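Local coordinates for Ent-copalyl diphosphate synthase (Streptomyces platensis, PDB 5BP8), which is a mainly helical protein of the class II terpene cyclase family, related to squalene-hopene cyclases and probably built from two alpha-alpha barrel domains, at residues Ser30-Ala35 / Gly71-Leu76; Ala13-Ala18 / Ala265-Ser270. All blocks are in the same frame, centred on the assembly; numbering follows the deposited sequence.

Both contacts join helices of a mainly helical chain, yet they lie on opposite sides of its centre, the centre of contact 1 about 14 Å and that of contact 2 about 18 Å from it. Their centres are 30 Å apart and their nearest atoms about 18 Å, so neither touches the other. Helices 7-20 and 31-40 follow each other in the chain and still serve different contacts. Contact 2 brings an N-terminal helix to one some 250 residues later, and contact 1 is nested inside the loop so closed. This is consistent with the layout of class II terpene cyclases, in which one helical barrel is inserted into another and the active site probably lies between them.

Contact 1 (Ser30-Ala35 / Gly71-Leu76); sequences SVYDTA and GLVPTL
V31 and Y32 meet V73 and P74 in a buried apolar contact between the early turns of helices 31-40 and 72-86, two helices of what is probably an alpha-alpha barrel domain. No hydrogen bond crosses between the segments. The backbones come very close, the CA atoms of Y32 and P74 being 4.8 Å apart. Proline suits this spot: early in a helix its missing N-H costs little, and its compact side chain probably helps the backbones come this close. The valine of the first helix reaches over crosswise, at about a right angle to the proline, with CG1 of V31 lying 3.9 Å from CB of P74 and 3.7 Å from its carbonyl O. Y32 holds its ring trans to the main-chain nitrogen (chi1 177°), which carries it out beside V73, whose CG1 meets the ring obliquely, 3.5 Å from CD1 of Y32. Tyrosine serves two needs here, since its ring packs against valine and, on the side of helix 127-144, against V130 and L134, while its hydroxyl is hydrogen-bonded to E194. A further link between the helices runs from the carbonyl O of Y32 to OG of S77. Threonine fits both early turns, because its hydroxyl can turn back to a carbonyl: OG1 of T34 binds O of S30. In the second helix N and OG1 of T75 approach O of G71 from opposite faces of its carbonyl plane, OG1 at 2.6 Å.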
ATOM      1  N   SER A  30       8.224   3.655   6.050  1.00 17.35           N
ATOM      2  CA  SER A  30       7.506   4.892   6.231  1.00 17.22           C
ATOM      3  C   SER A  30       7.409   5.234   7.700  1.00 16.19           C
ATOM      4  O   SER A  30       7.861   4.485   8.581  1.00 17.28           O
ATOM      5  CB  SER A  30       6.108   4.855   5.577  1.00 17.11           C
ATOM      6  OG  SER A  30       5.288   3.882   6.192  1.00 19.44           O
ATOM      7  N   VAL A  31       6.839   6.402   7.962  1.00 15.46           N
ATOM      8  CA  VAL A  31       6.801   6.931   9.321  1.00 14.96           C
ATOM      9  C   VAL A  31       5.915   6.098  10.242  1.00 14.73           C
ATOM     10  O   VAL A  31       6.286   5.831  11.378  1.00 14.03           O
ATOM     11  CB  VAL A  31       6.308   8.392   9.282  1.00 15.00           C
ATOM     12  CG1 VAL A  31       5.962   8.904  10.669  1.00 15.86           C
ATOM     13  CG2 VAL A  31       7.359   9.277   8.606  1.00 16.21           C
ATOM     14  N   TYR A  32       4.746   5.674   9.775  1.00 14.11           N
ATOM     15  CA  TYR A  32       3.769   5.083  10.726  1.00 14.99           C
ATOM     16  C   TYR A  32       4.333   3.929  11.567  1.00 15.01           C
ATOM     17  O   TYR A  32       4.316   3.995  12.806  1.00 14.98           O
ATOM     18  CB  TYR A  32       2.457   4.627  10.032  1.00 14.79           C
ATOM     19  CG  TYR A  32       1.547   3.968  11.029  1.00 14.54           C
ATOM     20  CD1 TYR A  32       0.689   4.721  11.819  1.00 14.54           C
ATOM     21  CD2 TYR A  32       1.597   2.600  11.259  1.00 15.08           C
ATOM     22  CE1 TYR A  32      -0.097   4.140  12.777  1.00 14.60           C
ATOM     23  CE2 TYR A  32       0.805   2.001  12.240  1.00 14.77           C
ATOM     24  CZ  TYR A  32      -0.046   2.785  13.002  1.00 14.99           C
ATOM     25  OH  TYR A  32      -0.867   2.230  13.981  1.00 14.82           O
ATOM     26  N   ASP A  33       4.854   2.868  10.920  1.00 15.44           N
ATOM     27  CA  ASP A  33       5.302   1.711  11.693  1.00 16.25           C
ATOM     28  C   ASP A  33       6.635   2.003  12.369  1.00 15.47           C
ATOM     29  O   ASP A  33       6.942   1.428  13.404  1.00 16.40           O
ATOM     30  CB  ASP A  33       5.446   0.412  10.870  1.00 17.20           C
ATOM     31  CG  ASP A  33       4.223  -0.502  10.971  1.00 18.29           C
ATOM     32  OD1 ASP A  33       3.084  -0.023  10.805  1.00 21.09           O
ATOM     33  OD2 ASP A  33       4.392  -1.719  11.149  1.00 18.76           O
ATOM     34  N   THR A  34       7.457   2.845  11.774  1.00 14.84           N
ATOM     35  CA  THR A  34       8.711   3.191  12.408  1.00 15.55           C
ATOM     36  C   THR A  34       8.431   3.802  13.787  1.00 15.60           C
ATOM     37  O   THR A  34       9.083   3.432  14.811  1.00 16.29           O
ATOM     38  CB  THR A  34       9.520   4.159  11.501  1.00 15.78           C
ATOM     39  OG1 THR A  34       9.834   3.511  10.264  1.00 15.98           O
ATOM     40  CG2 THR A  34      10.781   4.576  12.173  1.00 15.83           C
ATOM     41  N   ALA A  35       7.463   4.720  13.829  1.00 15.54           N
ATOM     42  CA  ALA A  35       7.019   5.302  15.089  1.00 15.77           C
ATOM     43  C   ALA A  35       6.369   4.255  16.023  1.00 15.98           C
ATOM     44  O   ALA A  35       6.637   4.243  17.242  1.00 15.20           O
ATOM     45  CB  ALA A  35       6.070   6.456  14.834  1.00 15.87           C
ATOM     46  N   GLY A  71      -1.308  13.380   6.268  1.00 13.84           N
ATOM     47  CA  GLY A  71      -0.415  13.614   7.435  1.00 13.82           C
ATOM     48  C   GLY A  71      -1.002  13.211   8.771  1.00 13.84           C
ATOM     49  O   GLY A  71      -0.274  13.094   9.776  1.00 14.08           O
ATOM     50  N   LEU A  72      -2.315  13.016   8.844  1.00 14.09           N
ATOM     51  CA  LEU A  72      -2.958  12.841  10.165  1.00 14.94           C
ATOM     52  C   LEU A  72      -2.477  11.554  10.853  1.00 14.71           C
ATOM     53  O   LEU A  72      -1.940  11.586  11.983  1.00 13.69           O
ATOM     54  CB  LEU A  72      -4.480  12.848  10.037  1.00 16.12           C
ATOM     55  CG  LEU A  72      -5.271  12.542  11.328  1.00 16.96           C
ATOM     56  CD1 LEU A  72      -4.892  13.497  12.444  1.00 18.08           C
ATOM     57  CD2 LEU A  72      -6.758  12.585  11.048  1.00 17.97           C
ATOM     58  N   VAL A  73      -2.623  10.413  10.171  1.00 14.93           N
ATOM     59  CA  VAL A  73      -2.195   9.159  10.805  1.00 14.84           C
ATOM     60  C   VAL A  73      -0.690   9.100  11.158  1.00 14.88           C
ATOM     61  O   VAL A  73      -0.315   8.783  12.305  1.00 14.76           O
ATOM     62  CB  VAL A  73      -2.629   7.944   9.980  1.00 15.59           C
ATOM     63  CG1 VAL A  73      -1.902   6.697  10.428  1.00 15.10           C
ATOM     64  CG2 VAL A  73      -4.153   7.795  10.055  1.00 16.38           C
ATOM     65  N   PRO A  74       0.201   9.422  10.198  1.00 15.24           N
ATOM     66  CA  PRO A  74       1.596   9.344  10.605  1.00 15.43           C
ATOM     67  C   PRO A  74       2.026  10.377  11.666  1.00 15.09           C
ATOM     68  O   PRO A  74       2.921  10.070  12.486  1.00 14.25           O
ATOM     69  CB  PRO A  74       2.357   9.544   9.292  1.00 15.72           C
ATOM     70  CG  PRO A  74       1.403  10.222   8.392  1.00 15.81           C
ATOM     71  CD  PRO A  74       0.057   9.706   8.778  1.00 15.74           C
ATOM     72  N   THR A  75       1.399  11.547  11.687  1.00 14.82           N
ATOM     73  CA  THR A  75       1.714  12.561  12.710  1.00 14.98           C
ATOM     74  C   THR A  75       1.249  12.066  14.068  1.00 14.94           C
ATOM     75  O   THR A  75       1.993  12.129  15.092  1.00 14.68           O
ATOM     76  CB  THR A  75       1.129  13.946  12.357  1.00 15.21           C
ATOM     77  OG1 THR A  75       1.631  14.371  11.090  1.00 14.56           O
ATOM     78  CG2 THR A  75       1.519  14.974  13.430  1.00 16.00           C
ATOM     79  N   LEU A  76       0.046  11.516  14.105  1.00 15.31           N
ATOM     80  CA  LEU A  76      -0.424  10.852  15.338  1.00 15.70           C
ATOM     81  C   LEU A  76       0.565   9.792  15.834  1.00 14.80           C
ATOM     82  O   LEU A  76       0.909   9.774  17.022  1.00 13.76           O
ATOM     83  CB  LEU A  76      -1.813  10.242  15.165  1.00 16.04           C
ATOM     84  CG  LEU A  76      -2.989  11.240  15.089  1.00 16.92           C
ATOM     85  CD1 LEU A  76      -4.206  10.461  14.625  1.00 17.20           C
ATOM     86  CD2 LEU A  76      -3.204  11.946  16.423  1.00 17.49           C
TER

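Contact 2 (Ala13-Ala18 / Ala265-Ser270); sequences AALLAA and AWVLNS
L15 and L16 of helix 7-20 pack on V267 and L268 of helix 260-274, two nearly antiparallel helices whose segment axes run at 166° and approach to 11.0 Å. At that spacing leucines are well suited to span the gap, and the two use different conformations to do it. L15 is extended: CG is anti to the backbone N (chi1 -170°) and CD2 continues the chain outward, ending 4.3 Å from CG1 of V267. L16 leaves its helix at a slant, its CG turned to the side of the backbone N, opposite the carbonyl carbon (chi1 -71°). That turn sets its CD2 against two partners, 4.2 Å from CG1 of V267 and 4.0 Å from CD2 of L268. The valine, short and branched at CB, points its CB toward the other helix, and its CG1 meets both leucines. L268 has nearly the same torsions as L16, and the two side chains cross at about a right angle, meeting through their CD2 methyls. Residues of helix 282-291 widen the apolar cluster, L284 against L16 and L285 and L288 against L268, while L15 and V267 also touch helix 504-518, near the other end of the chain. W266 is directed elsewhere, touching D309 in a D-S-D-D sequence that matches the class II cyclase motif. With methyl contacts alone and no polar bond between the segments, the pairing probably depends on excluding water and on fit of shape.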
ATOM      1  N   ALA A  13      15.227  -9.293 -17.568  1.00 25.14           N
ATOM      2  CA  ALA A  13      15.800 -10.476 -16.962  1.00 24.45           C
ATOM      3  C   ALA A  13      16.403 -10.180 -15.584  1.00 24.01           C
ATOM      4  O   ALA A  13      16.297 -10.975 -14.663  1.00 24.37           O
ATOM      5  CB  ALA A  13      16.849 -11.080 -17.885  1.00 25.03           C
ATOM      6  N   ALA A  14      17.032  -9.022 -15.445  1.00 24.50           N
ATOM      7  CA  ALA A  14      17.623  -8.616 -14.167  1.00 25.22           C
ATOM      8  C   ALA A  14      16.529  -8.352 -13.126  1.00 25.32           C
ATOM      9  O   ALA A  14      16.675  -8.711 -11.954  1.00 25.75           O
ATOM     10  CB  ALA A  14      18.475  -7.361 -14.348  1.00 25.66           C
ATOM     11  N   LEU A  15      15.438  -7.731 -13.552  1.00 25.32           N
ATOM     12  CA  LEU A  15      14.310  -7.470 -12.638  1.00 26.33           C
ATOM     13  C   LEU A  15      13.684  -8.783 -12.153  1.00 25.53           C
ATOM     14  O   LEU A  15      13.398  -8.964 -10.963  1.00 23.34           O
ATOM     15  CB  LEU A  15      13.241  -6.637 -13.341  1.00 29.06           C
ATOM     16  CG  LEU A  15      12.121  -6.094 -12.455  1.00 32.22           C
ATOM     17  CD1 LEU A  15      12.707  -5.132 -11.418  1.00 33.21           C
ATOM     18  CD2 LEU A  15      11.093  -5.410 -13.333  1.00 34.26           C
ATOM     19  N   LEU A  16      13.486  -9.726 -13.079  1.00 24.59           N
ATOM     20  CA  LEU A  16      12.918 -11.025 -12.708  1.00 24.15           C
ATOM     21  C   LEU A  16      13.824 -11.745 -11.728  1.00 23.46           C
ATOM     22  O   LEU A  16      13.368 -12.313 -10.724  1.00 23.99           O
ATOM     23  CB  LEU A  16      12.630 -11.860 -13.950  1.00 25.72           C
ATOM     24  CG  LEU A  16      11.455 -11.355 -14.802  1.00 27.19           C
ATOM     25  CD1 LEU A  16      11.466 -12.030 -16.159  1.00 28.23           C
ATOM     26  CD2 LEU A  16      10.125 -11.601 -14.095  1.00 28.81           C
ATOM     27  N   ALA A  17      15.122 -11.703 -11.981  1.00 23.89           N
ATOM     28  CA  ALA A  17      16.077 -12.384 -11.137  1.00 24.60           C
ATOM     29  C   ALA A  17      16.122 -11.767  -9.737  1.00 24.17           C
ATOM     30  O   ALA A  17      16.230 -12.485  -8.738  1.00 24.34           O
ATOM     31  CB  ALA A  17      17.467 -12.371 -11.765  1.00 25.55           C
ATOM     32  N   ALA A  18      16.066 -10.444  -9.675  1.00 24.77           N
ATOM     33  CA  ALA A  18      16.121  -9.760  -8.389  1.00 24.86           C
ATOM     34  C   ALA A  18      14.865 -10.081  -7.578  1.00 25.40           C
ATOM     35  O   ALA A  18      14.952 -10.274  -6.370  1.00 25.26           O
ATOM     36  CB  ALA A  18      16.268  -8.270  -8.569  1.00 25.69           C
ATOM     37  N   ALA A 265       3.058 -11.076  -8.791  1.00 19.34           N
ATOM     38  CA  ALA A 265       2.007 -10.934  -9.812  1.00 20.75           C
ATOM     39  C   ALA A 265       2.093  -9.610 -10.564  1.00 21.97           C
ATOM     40  O   ALA A 265       1.952  -9.558 -11.790  1.00 21.40           O
ATOM     41  CB  ALA A 265       0.647 -11.066  -9.171  1.00 20.85           C
ATOM     42  N   TRP A 266       2.307  -8.527  -9.820  1.00 22.12           N
ATOM     43  CA  TRP A 266       2.368  -7.210 -10.448  1.00 23.15           C
ATOM     44  C   TRP A 266       3.601  -7.088 -11.365  1.00 22.99           C
ATOM     45  O   TRP A 266       3.498  -6.572 -12.481  1.00 22.60           O
ATOM     46  CB  TRP A 266       2.302  -6.073  -9.408  1.00 23.66           C
ATOM     47  CG  TRP A 266       0.855  -5.508  -9.126  1.00 24.83           C
ATOM     48  CD1 TRP A 266       0.389  -4.266  -9.472  1.00 25.09           C
ATOM     49  CD2 TRP A 266      -0.264  -6.178  -8.466  1.00 25.48           C
ATOM     50  NE1 TRP A 266      -0.913  -4.105  -9.056  1.00 25.13           N
ATOM     51  CE2 TRP A 266      -1.348  -5.252  -8.439  1.00 26.02           C
ATOM     52  CE3 TRP A 266      -0.458  -7.464  -7.926  1.00 24.20           C
ATOM     53  CZ2 TRP A 266      -2.610  -5.559  -7.851  1.00 25.81           C
ATOM     54  CZ3 TRP A 266      -1.722  -7.759  -7.290  1.00 25.93           C
ATOM     55  CH2 TRP A 266      -2.772  -6.817  -7.279  1.00 25.43           C
ATOM     56  N   VAL A 267       4.741  -7.603 -10.922  1.00 22.90           N
ATOM     57  CA  VAL A 267       5.933  -7.623 -11.746  1.00 24.42           C
ATOM     58  C   VAL A 267       5.689  -8.438 -13.017  1.00 24.84           C
ATOM     59  O   VAL A 267       5.974  -7.966 -14.134  1.00 24.36           O
ATOM     60  CB  VAL A 267       7.162  -8.174 -10.999  1.00 25.47           C
ATOM     61  CG1 VAL A 267       8.306  -8.401 -11.973  1.00 27.97           C
ATOM     62  CG2 VAL A 267       7.603  -7.205  -9.900  1.00 24.96           C
ATOM     63  N   LEU A 268       5.161  -9.654 -12.862  1.00 23.96           N
ATOM     64  CA  LEU A 268       4.870 -10.476 -14.031  1.00 25.08           C
ATOM     65  C   LEU A 268       3.857  -9.836 -14.985  1.00 24.44           C
ATOM     66  O   LEU A 268       4.044  -9.872 -16.213  1.00 25.45           O
ATOM     67  CB  LEU A 268       4.390 -11.856 -13.592  1.00 25.41           C
ATOM     68  CG  LEU A 268       5.466 -12.758 -13.010  1.00 26.62           C
ATOM     69  CD1 LEU A 268       4.820 -13.954 -12.349  1.00 26.83           C
ATOM     70  CD2 LEU A 268       6.427 -13.173 -14.127  1.00 28.10           C
ATOM     71  N   ASN A 269       2.803  -9.217 -14.454  1.00 23.76           N
ATOM     72  CA  ASN A 269       1.809  -8.569 -15.325  1.00 23.09           C
ATOM     73  C   ASN A 269       2.333  -7.333 -16.030  1.00 23.81           C
ATOM     74  O   ASN A 269       2.005  -7.087 -17.193  1.00 23.12           O
ATOM     75  CB  ASN A 269       0.494  -8.260 -14.591  1.00 22.75           C
ATOM     76  CG  ASN A 269      -0.283  -9.525 -14.249  1.00 23.36           C
ATOM     77  OD1 ASN A 269      -0.244 -10.524 -14.985  1.00 22.90           O
ATOM     78  ND2 ASN A 269      -0.982  -9.498 -13.119  1.00 22.82           N
ATOM     79  N   SER A 270       3.178  -6.567 -15.355  1.00 23.17           N
ATOM     80  CA  SER A 270       3.823  -5.434 -15.998  1.00 24.20           C
ATOM     81  C   SER A 270       4.724  -5.897 -17.144  1.00 25.06           C
ATOM     82  O   SER A 270       4.672  -5.332 -18.239  1.00 26.34           O
ATOM     83  CB  SER A 270       4.633  -4.636 -14.975  1.00 24.35           C
ATOM     84  OG  SER A 270       3.750  -3.932 -14.117  1.00 23.77           O
TER